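Local coordinates for protein putative esterase (Sulfolobus solfataricus P2, PDB 2RAU) that is a putative esterase or lipase with an alpha/beta-hydrolase fold, probably hydrolysing ester bonds in lipid-like substrates, and binds calcium in the crystal, at residues E31-D36 and L115-N120; Y81-V86 and V332-N337; E198-E201 and I205-I208. One frame throughout, in Å; residues are numbered along the deposited sequence.

Interaction 1. Residues E31-D36 and L115-N120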
loop_
_atom_site.group_PDB
_atom_site.type_symbol
_atom_site.label_atom_id
_atom_site.label_comp_id
_atom_site.label_asym_id
_atom_site.label_seq_id
_atom_site.Cartn_x
_atom_site.Cartn_y
_atom_site.Cartn_z
ATOM N N GLU A 31 11.607 -3.497 -18.075
ATOM C CA GLU A 31 12.962 -3.217 -18.509
ATOM C C GLU A 31 13.696 -2.299 -17.545
ATOM O O GLU A 31 13.065 -1.500 -16.889
ATOM C CB GLU A 31 12.906 -2.569 -19.921
ATOM C CG GLU A 31 12.400 -3.513 -21.023
ATOM C CD GLU A 31 13.186 -4.861 -21.113
ATOM O OE1 GLU A 31 14.442 -4.864 -20.919
ATOM O OE2 GLU A 31 12.526 -5.919 -21.375
ATOM N N ASP A 32 15.035 -2.313 -17.497
ATOM C CA ASP A 32 15.904 -3.128 -18.344
ATOM C C ASP A 32 16.832 -4.045 -17.538
ATOM O O ASP A 32 17.704 -4.680 -18.109
ATOM C CB ASP A 32 16.745 -2.232 -19.269
ATOM C CG ASP A 32 17.644 -1.259 -18.504
ATOM O OD1 ASP A 32 17.520 -1.126 -17.270
ATOM O OD2 ASP A 32 18.499 -0.625 -19.150
ATOM N N SER A 33 16.648 -4.106 -16.221
ATOM C CA SER A 33 17.449 -4.976 -15.369
ATOM C C SER A 33 16.696 -6.261 -15.011
ATOM O O SER A 33 15.463 -6.380 -15.211
ATOM C CB SER A 33 17.844 -4.234 -14.098
ATOM O OG SER A 33 16.899 -4.411 -13.037
ATOM N N PRO A 34 17.410 -7.257 -14.447
ATOM C CA PRO A 34 16.727 -8.463 -13.958
ATOM C C PRO A 34 15.655 -8.218 -12.886
ATOM O O PRO A 34 14.763 -9.058 -12.735
ATOM C CB PRO A 34 17.868 -9.274 -13.333
ATOM C CG PRO A 34 19.031 -8.809 -14.005
ATOM C CD PRO A 34 18.863 -7.365 -14.263
ATOM N N TYR A 35 15.737 -7.097 -12.152
ATOM C CA TYR A 35 14.826 -6.783 -11.080
ATOM C C TYR A 35 13.635 -5.943 -11.521
ATOM O O TYR A 35 12.754 -5.654 -10.718
ATOM C CB TYR A 35 15.556 -6.048 -9.978
ATOM C CG TYR A 35 16.823 -6.731 -9.560
ATOM C CD1 TYR A 35 16.775 -7.928 -8.894
ATOM C CD2 TYR A 35 18.071 -6.242 -9.917
ATOM C CE1 TYR A 35 17.931 -8.558 -8.538
ATOM C CE2 TYR A 35 19.208 -6.858 -9.547
ATOM C CZ TYR A 35 19.143 -8.024 -8.849
ATOM O OH TYR A 35 20.314 -8.699 -8.450
ATOM N N ASP A 36 13.585 -5.579 -12.800
ATOM C CA ASP A 36 12.482 -4.800 -13.320
ATOM C C ASP A 36 11.377 -5.756 -13.709
ATOM O O ASP A 36 11.313 -6.191 -14.853
ATOM C CB ASP A 36 12.935 -3.924 -14.498
ATOM C CG ASP A 36 13.793 -2.788 -14.035
ATOM O OD1 ASP A 36 13.199 -1.876 -13.480
ATOM O OD2 ASP A 36 15.038 -2.808 -14.153
ATOM N N LEU A 115 22.258 -0.713 -6.157
ATOM C CA LEU A 115 20.863 -0.333 -6.338
ATOM C C LEU A 115 20.652 0.799 -7.381
ATOM O O LEU A 115 19.547 1.371 -7.490
ATOM C CB LEU A 115 20.304 0.061 -4.968
ATOM C CG LEU A 115 20.162 -1.158 -4.002
ATOM C CD1 LEU A 115 20.349 -0.773 -2.586
ATOM C CD2 LEU A 115 18.859 -1.940 -4.204
ATOM N N SER A 116 21.679 1.064 -8.189
ATOM C CA SER A 116 21.635 2.157 -9.173
ATOM C C SER A 116 20.601 1.886 -10.267
ATOM O O SER A 116 20.120 2.823 -10.885
ATOM C CB SER A 116 23.037 2.401 -9.737
ATOM O OG SER A 116 23.438 1.298 -10.530
ATOM N N PHE A 117 20.184 0.612 -10.432
ATOM C CA PHE A 117 19.132 0.248 -11.358
ATOM C C PHE A 117 17.775 0.862 -10.958
ATOM O O PHE A 117 16.836 0.873 -11.770
ATOM C CB PHE A 117 19.017 -1.274 -11.531
ATOM C CG PHE A 117 18.589 -2.006 -10.304
ATOM C CD1 PHE A 117 17.242 -2.162 -9.983
ATOM C CD2 PHE A 117 19.537 -2.573 -9.462
ATOM C CE1 PHE A 117 16.858 -2.837 -8.812
ATOM C CE2 PHE A 117 19.166 -3.244 -8.322
ATOM C CZ PHE A 117 17.822 -3.374 -7.972
ATOM N N THR A 118 17.669 1.342 -9.717
ATOM C CA THR A 118 16.472 2.040 -9.246
ATOM C C THR A 118 16.488 3.567 -9.530
ATOM O O THR A 118 15.508 4.264 -9.233
ATOM C CB THR A 118 16.245 1.833 -7.752
ATOM O OG1 THR A 118 17.169 2.629 -7.008
ATOM C CG2 THR A 118 16.342 0.370 -7.351
ATOM N N ALA A 119 17.553 4.082 -10.148
ATOM C CA ALA A 119 17.719 5.543 -10.361
ATOM C C ALA A 119 16.542 6.149 -11.168
ATOM O O ALA A 119 16.123 7.270 -10.916
ATOM C CB ALA A 119 19.055 5.820 -11.042
ATOM N N ASN A 120 15.977 5.414 -12.113
ATOM C CA ASN A 120 14.838 5.921 -12.900
ATOM C C ASN A 120 13.530 5.213 -12.542
ATOM O O ASN A 120 12.664 5.001 -13.393
ATOM C CB ASN A 120 15.132 5.807 -14.404
ATOM C CG ASN A 120 16.330 6.590 -14.791
ATOM O OD1 ASN A 120 16.279 7.808 -14.804
ATOM N ND2 ASN A 120 17.431 5.909 -15.099
HETATM O O HOH W 1 16.267 -0.573 -14.142
#
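Tyr-35 lays its ring obliquely against Phe-117, joining the beta hairpin loop between strands 21-29 and 37-45 to a loop that runs toward helix 123-141 in this alpha/beta-hydrolase fold. The contact lies near the surface, away from the calcium site of Gly-142 and Glu-144. On the hairpin side Ser-33 to Asp-36 form a type I turn; on the other, Phe-117 sits in a 3-10 segment.

The aromatic part is an offset stack, with centroids 4.7 Å apart and ring planes 29° from parallel. Tyr-35 CD2 stands over one face of Phe-117, toward the rim, and comes to 3.5 Å from Phe-117 CZ. Tyr-35 CB also meets the outer part of that ring, at Phe-117 CE1. Phe-117 holds its CG between its own N and carbonyl carbon (chi1 65°), a setting that sends the ring out from the 3-10 turn to the hairpin. The base of the ring is met obliquely by Ser-33 OG, 3.8 Å from Phe-117 CD1.

Polar bonds fix the shape of the turn. Ser-33 OG accepts from Tyr-35 N, an ST turn, and donates to Asp-36 OD2 at 2.7 Å from above the carboxylate plane. Ser-33 N reaches the same Asp-36 OD2 from the opposite face, on its anti side. The other oxygen, Asp-36 OD1, is paired with Arg-102 and Trp-121, so both ends of the carboxylate are held. On the facing loop, Leu-115 O accepts from both Thr-118 N and Thr-118 OG1.

No direct hydrogen bond crosses the contact; a water does the bridging, placed 2.6 Å from Asp-36 OD2 and 2.8 Å from Phe-117 O.

Interaction 2. Residues Y81-V86 and V332-N337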
loop_
_atom_site.group_PDB
_atom_site.type_symbol
_atom_site.label_atom_id
_atom_site.label_comp_id
_atom_site.label_asym_id
_atom_site.label_seq_id
_atom_site.Cartn_x
_atom_site.Cartn_y
_atom_site.Cartn_z
ATOM N N TYR A 81 -10.123 -11.623 7.174
ATOM C CA TYR A 81 -10.858 -10.837 6.150
ATOM C C TYR A 81 -11.529 -9.577 6.742
ATOM O O TYR A 81 -11.704 -8.585 6.065
ATOM C CB TYR A 81 -11.918 -11.686 5.387
ATOM C CG TYR A 81 -13.247 -11.781 6.095
ATOM C CD1 TYR A 81 -14.245 -10.832 5.884
ATOM C CD2 TYR A 81 -13.469 -12.762 7.037
ATOM C CE1 TYR A 81 -15.440 -10.897 6.561
ATOM C CE2 TYR A 81 -14.644 -12.823 7.739
ATOM C CZ TYR A 81 -15.633 -11.902 7.489
ATOM O OH TYR A 81 -16.797 -11.996 8.201
ATOM N N ARG A 82 -11.880 -9.608 8.013
ATOM C CA ARG A 82 -12.477 -8.451 8.643
ATOM C C ARG A 82 -11.492 -7.289 8.739
ATOM O O ARG A 82 -11.903 -6.127 8.713
ATOM C CB ARG A 82 -12.993 -8.816 10.025
ATOM C CG ARG A 82 -14.216 -9.748 9.949
ATOM C CD ARG A 82 -14.623 -10.306 11.301
ATOM N NE ARG A 82 -13.512 -11.064 11.839
ATOM C CZ ARG A 82 -13.454 -11.550 13.081
ATOM N NH1 ARG A 82 -14.474 -11.382 13.916
ATOM N NH2 ARG A 82 -12.377 -12.216 13.504
ATOM N N LYS A 83 -10.209 -7.617 8.783
ATOM C CA LYS A 83 -9.141 -6.646 9.000
ATOM C C LYS A 83 -8.376 -6.309 7.725
ATOM O O LYS A 83 -7.350 -5.626 7.791
ATOM C CB LYS A 83 -8.112 -7.197 10.015
ATOM C CG LYS A 83 -8.632 -7.546 11.367
ATOM C CD LYS A 83 -7.476 -8.060 12.235
ATOM C CE LYS A 83 -7.890 -8.582 13.542
ATOM N NZ LYS A 83 -6.690 -9.089 14.259
ATOM N N SER A 84 -8.875 -6.760 6.562
ATOM C CA SER A 84 -8.166 -6.598 5.300
ATOM C C SER A 84 -9.124 -6.116 4.224
ATOM O O SER A 84 -10.049 -6.816 3.877
ATOM C CB SER A 84 -7.514 -7.921 4.910
ATOM O OG SER A 84 -7.098 -7.873 3.574
ATOM N N ILE A 85 -8.909 -4.898 3.726
ATOM C CA ILE A 85 -9.809 -4.325 2.705
ATOM C C ILE A 85 -9.923 -5.260 1.494
ATOM O O ILE A 85 -11.015 -5.422 0.944
ATOM C CB ILE A 85 -9.422 -2.853 2.328
ATOM C CG1 ILE A 85 -10.519 -2.159 1.511
ATOM C CG2 ILE A 85 -8.089 -2.734 1.608
ATOM C CD1 ILE A 85 -11.873 -2.245 2.062
ATOM N N VAL A 86 -8.810 -5.865 1.069
ATOM C CA VAL A 86 -8.801 -6.738 -0.101
ATOM C C VAL A 86 -9.702 -7.942 0.116
ATOM O O VAL A 86 -10.609 -8.210 -0.679
ATOM C CB VAL A 86 -7.346 -7.165 -0.510
ATOM C CG1 VAL A 86 -7.372 -8.334 -1.530
ATOM C CG2 VAL A 86 -6.551 -5.985 -1.045
ATOM N N VAL A 332 -5.812 2.390 9.842
ATOM C CA VAL A 332 -6.688 2.465 8.656
ATOM C C VAL A 332 -6.778 1.123 7.895
ATOM O O VAL A 332 -7.815 0.781 7.311
ATOM C CB VAL A 332 -6.248 3.639 7.732
ATOM C CG1 VAL A 332 -7.206 3.765 6.515
ATOM C CG2 VAL A 332 -6.233 4.972 8.554
ATOM N N TYR A 333 -5.719 0.331 8.004
ATOM C CA TYR A 333 -5.489 -0.893 7.233
ATOM C C TYR A 333 -5.632 -2.217 7.973
ATOM O O TYR A 333 -5.596 -3.262 7.368
ATOM C CB TYR A 333 -4.074 -0.832 6.618
ATOM C CG TYR A 333 -3.753 0.509 6.031
ATOM C CD1 TYR A 333 -4.549 1.056 5.041
ATOM C CD2 TYR A 333 -2.645 1.218 6.440
ATOM C CE1 TYR A 333 -4.289 2.331 4.531
ATOM C CE2 TYR A 333 -2.373 2.469 5.941
ATOM C CZ TYR A 333 -3.201 3.019 4.986
ATOM O OH TYR A 333 -2.928 4.269 4.487
ATOM N N THR A 334 -5.789 -2.182 9.293
ATOM C CA THR A 334 -5.822 -3.392 10.090
ATOM C C THR A 334 -6.521 -3.142 11.433
ATOM O O THR A 334 -6.898 -1.986 11.747
ATOM C CB THR A 334 -4.394 -3.965 10.358
ATOM O OG1 THR A 334 -4.519 -5.283 10.905
ATOM C CG2 THR A 334 -3.573 -3.019 11.319
ATOM N N GLY A 335 -6.778 -4.230 12.176
ATOM C CA GLY A 335 -7.395 -4.168 13.482
ATOM C C GLY A 335 -8.873 -4.408 13.424
ATOM O O GLY A 335 -9.512 -4.064 12.447
ATOM N N GLU A 336 -9.429 -5.000 14.472
ATOM C CA GLU A 336 -10.845 -5.379 14.445
ATOM C C GLU A 336 -11.831 -4.222 14.257
ATOM O O GLU A 336 -12.904 -4.415 13.687
ATOM C CB GLU A 336 -11.194 -6.209 15.671
ATOM C CG GLU A 336 -11.046 -5.476 16.967
ATOM C CD GLU A 336 -11.570 -6.281 18.172
ATOM O OE1 GLU A 336 -12.031 -7.429 17.979
ATOM O OE2 GLU A 336 -11.526 -5.732 19.293
ATOM N N ASN A 337 -11.454 -3.017 14.672
ATOM C CA ASN A 337 -12.353 -1.841 14.517
ATOM C C ASN A 337 -12.353 -1.222 13.108
ATOM O O ASN A 337 -13.247 -0.454 12.749
ATOM C CB ASN A 337 -12.010 -0.799 15.582
ATOM C CG ASN A 337 -12.104 -1.353 16.978
ATOM O OD1 ASN A 337 -11.113 -1.404 17.763
ATOM N ND2 ASN A 337 -13.278 -1.781 17.316
HETATM O O HOH W 2 -7.026 -3.024 4.959
#
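Lys-83 runs its aliphatic chain along the backbone of Thr-334, Gly-335 and Glu-336, and most of the contact is this apolar packing against peptide groups. With CG opposite its carbonyl carbon (chi1 -59°) and the rest of the chain extended, the lysine reaches Gly-335 through CB, CG and CD in turn; its CG lies 3.8 Å from Gly-335 O. Further out, Lys-83 CE comes to 4.0 Å from Glu-336 N. The ammonium group finds its partner beyond both segments, in a salt bridge with Asp-264 of helix 262-270, the helix that also packs against Thr-334.

The segments join two parts of the alpha/beta-hydrolase fold: Ser-84 is the N-cap of helix 85-91, while 332-337 leads into helix 338-353 just after His-329. Tyr-333 packs edge-to-face with that histidine and touches Ser-152 and Asp-177, which with His-329 fit a Ser-His-Asp triad pattern, consistent with a hydrolase active site. The hydroxyl of Tyr-333 is hydrogen-bonded to Leu-176 O.

Between the backbones the polar contacts are sparse. Thr-334 CA points its hydrogen at Lys-83 O, 3.6 Å away and nearly straight at 165°. Two acceptors, Lys-83 O and Tyr-333 O, stand only 3.0 Å apart without bonding. Tyr-333 O instead accepts from a water at 2.8 Å, and that water accepts in turn from Ile-85 N at 2.9 Å.

Interaction 3. Residues E198-E201 and I205-I208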
loop_
_atom_site.group_PDB
_atom_site.type_symbol
_atom_site.label_atom_id
_atom_site.label_comp_id
_atom_site.label_asym_id
_atom_site.label_seq_id
_atom_site.Cartn_x
_atom_site.Cartn_y
_atom_site.Cartn_z
ATOM N N GLU A 198 20.870 14.602 -8.688
ATOM C CA GLU A 198 22.332 14.673 -8.840
ATOM C C GLU A 198 23.032 14.101 -7.601
ATOM O O GLU A 198 24.015 13.361 -7.695
ATOM C CB GLU A 198 22.820 16.131 -9.170
ATOM N N GLU A 199 22.510 14.454 -6.437
ATOM C CA GLU A 199 23.047 14.019 -5.154
ATOM C C GLU A 199 22.895 12.499 -4.978
ATOM O O GLU A 199 23.745 11.831 -4.399
ATOM C CB GLU A 199 22.311 14.797 -4.055
ATOM C CG GLU A 199 22.782 14.569 -2.635
ATOM C CD GLU A 199 22.084 15.501 -1.655
ATOM O OE1 GLU A 199 21.349 16.405 -2.122
ATOM O OE2 GLU A 199 22.285 15.340 -0.432
HETATM N N MSE A 200 21.803 11.959 -5.502
HETATM C CA MSE A 200 21.548 10.512 -5.470
HETATM C C MSE A 200 22.705 9.755 -6.177
HETATM O O MSE A 200 23.310 8.816 -5.646
HETATM C CB MSE A 200 20.178 10.245 -6.138
HETATM C CG MSE A 200 19.656 8.905 -5.950
HETATM SE SE MSE A 200 18.022 8.585 -6.921
HETATM C CE MSE A 200 18.590 9.174 -8.661
ATOM N N GLU A 201 23.068 10.241 -7.348
ATOM C CA GLU A 201 24.116 9.631 -8.122
ATOM C C GLU A 201 25.464 9.997 -7.525
ATOM O O GLU A 201 26.369 9.179 -7.530
ATOM C CB GLU A 201 24.036 10.120 -9.580
ATOM C CG GLU A 201 22.634 10.021 -10.251
ATOM C CD GLU A 201 22.297 8.598 -10.771
ATOM O OE1 GLU A 201 23.168 7.677 -10.747
ATOM O OE2 GLU A 201 21.143 8.408 -11.214
ATOM N N ILE A 205 23.279 6.761 -3.317
ATOM C CA ILE A 205 22.219 6.382 -2.383
ATOM C C ILE A 205 20.959 6.496 -3.195
ATOM O O ILE A 205 20.570 7.606 -3.538
ATOM C CB ILE A 205 22.115 7.352 -1.156
ATOM C CG1 ILE A 205 23.437 7.372 -0.366
ATOM C CG2 ILE A 205 20.953 6.956 -0.227
ATOM C CD1 ILE A 205 23.493 8.461 0.679
ATOM N N TYR A 206 20.362 5.355 -3.537
ATOM C CA TYR A 206 19.263 5.301 -4.476
ATOM C C TYR A 206 17.952 4.957 -3.863
ATOM O O TYR A 206 16.920 5.212 -4.495
ATOM C CB TYR A 206 19.571 4.324 -5.631
ATOM C CG TYR A 206 20.756 4.722 -6.458
ATOM C CD1 TYR A 206 20.617 5.661 -7.496
ATOM C CD2 TYR A 206 22.017 4.183 -6.225
ATOM C CE1 TYR A 206 21.674 6.037 -8.253
ATOM C CE2 TYR A 206 23.098 4.600 -6.971
ATOM C CZ TYR A 206 22.914 5.510 -7.971
ATOM O OH TYR A 206 23.966 5.870 -8.735
ATOM N N VAL A 207 17.982 4.436 -2.633
ATOM C CA VAL A 207 16.809 3.901 -1.969
ATOM C C VAL A 207 16.704 4.360 -0.514
ATOM O O VAL A 207 17.702 4.730 0.097
ATOM C CB VAL A 207 16.782 2.357 -2.009
ATOM C CG1 VAL A 207 16.629 1.812 -3.451
ATOM C CG2 VAL A 207 18.013 1.760 -1.285
ATOM N N ILE A 208 15.477 4.326 0.010
ATOM C CA ILE A 208 15.151 4.575 1.399
ATOM C C ILE A 208 14.856 3.180 2.002
ATOM O O ILE A 208 13.993 2.466 1.507
ATOM C CB ILE A 208 13.861 5.429 1.579
ATOM C CG1 ILE A 208 13.898 6.681 0.690
ATOM C CG2 ILE A 208 13.635 5.748 3.098
ATOM C CD1 ILE A 208 12.510 7.264 0.374
#
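The backbone turns back just past the end of helix 197-203, where Ile-205 N donates to Met-200 O across 3.1 Å, in the carbonyl plane, before the chain enters strand 207-209.

Tyr-206 and Met-200 share most of the side-chain contact. Tyr-206 CG lies anti to the carbonyl carbon, which directs the ring back along the helix end. Its hydroxyl donates to Glu-201 OE1 at 2.8 Å, approaching from above the carboxylate plane, 47° out of it. The bend in Glu-201 at chi2 (-81°) curls the carboxylate round to the ring edge, where CD lies near the ring plane; the two flat groups are turned 70° against each other, and Glu-201 CD is 3.6 Å from Tyr-206 CE1.

The side chains of Met-200, present as selenomethionine, and Tyr-206 cross at about a right angle. Met-200 CG touches Tyr-206 CD1 at 3.7 Å, and SE makes a Met-aromatic contact, 5.2 Å from the ring centroid and oblique to it. Met-200 O lies over one face of the ring, toward its rim. Tyr-278 and Leu-282 of helix 278-282 also pack on Met-200, while Thr-118 and Ser-116 touch Tyr-206. A leucine in place of Tyr-206 would probably leave Glu-201 OE1 without its hydroxyl donor and its carboxylate free to turn, and open a gap where Met-200 CG and SE lie against the ring.

Ile-205 O is buried here without a polar partner, a likely cost of the tight turn, whereas the tyrosine hydroxyl's bond to the glutamate is likely to fix the ring's outer end while selenium and CG lie against CD1.

In the fold
From the N terminus, the hairpin loop at 31-36 comes first, and interaction 1 ties it to 115-120, closing a loop of 78 residues. Segment 81-86 lies inside that loop, yet its partner 332-337 comes near the C terminus, so interactions 1 and 2 cross; interaction 2 joins the start of helix 85-91 to the loop before helix 338-353. Interaction 3 follows interaction 1 in series, nested within interaction 2's long loop; it leaves just three residues between its segments, joining the end of helix 197-203 to the start of strand 207-209. Interactions 1 and 3 touch, Ala-119 against Glu-201. Interaction 2 lies on the opposite side of the chain's centre, its centre about 33 Å from that of interaction 1.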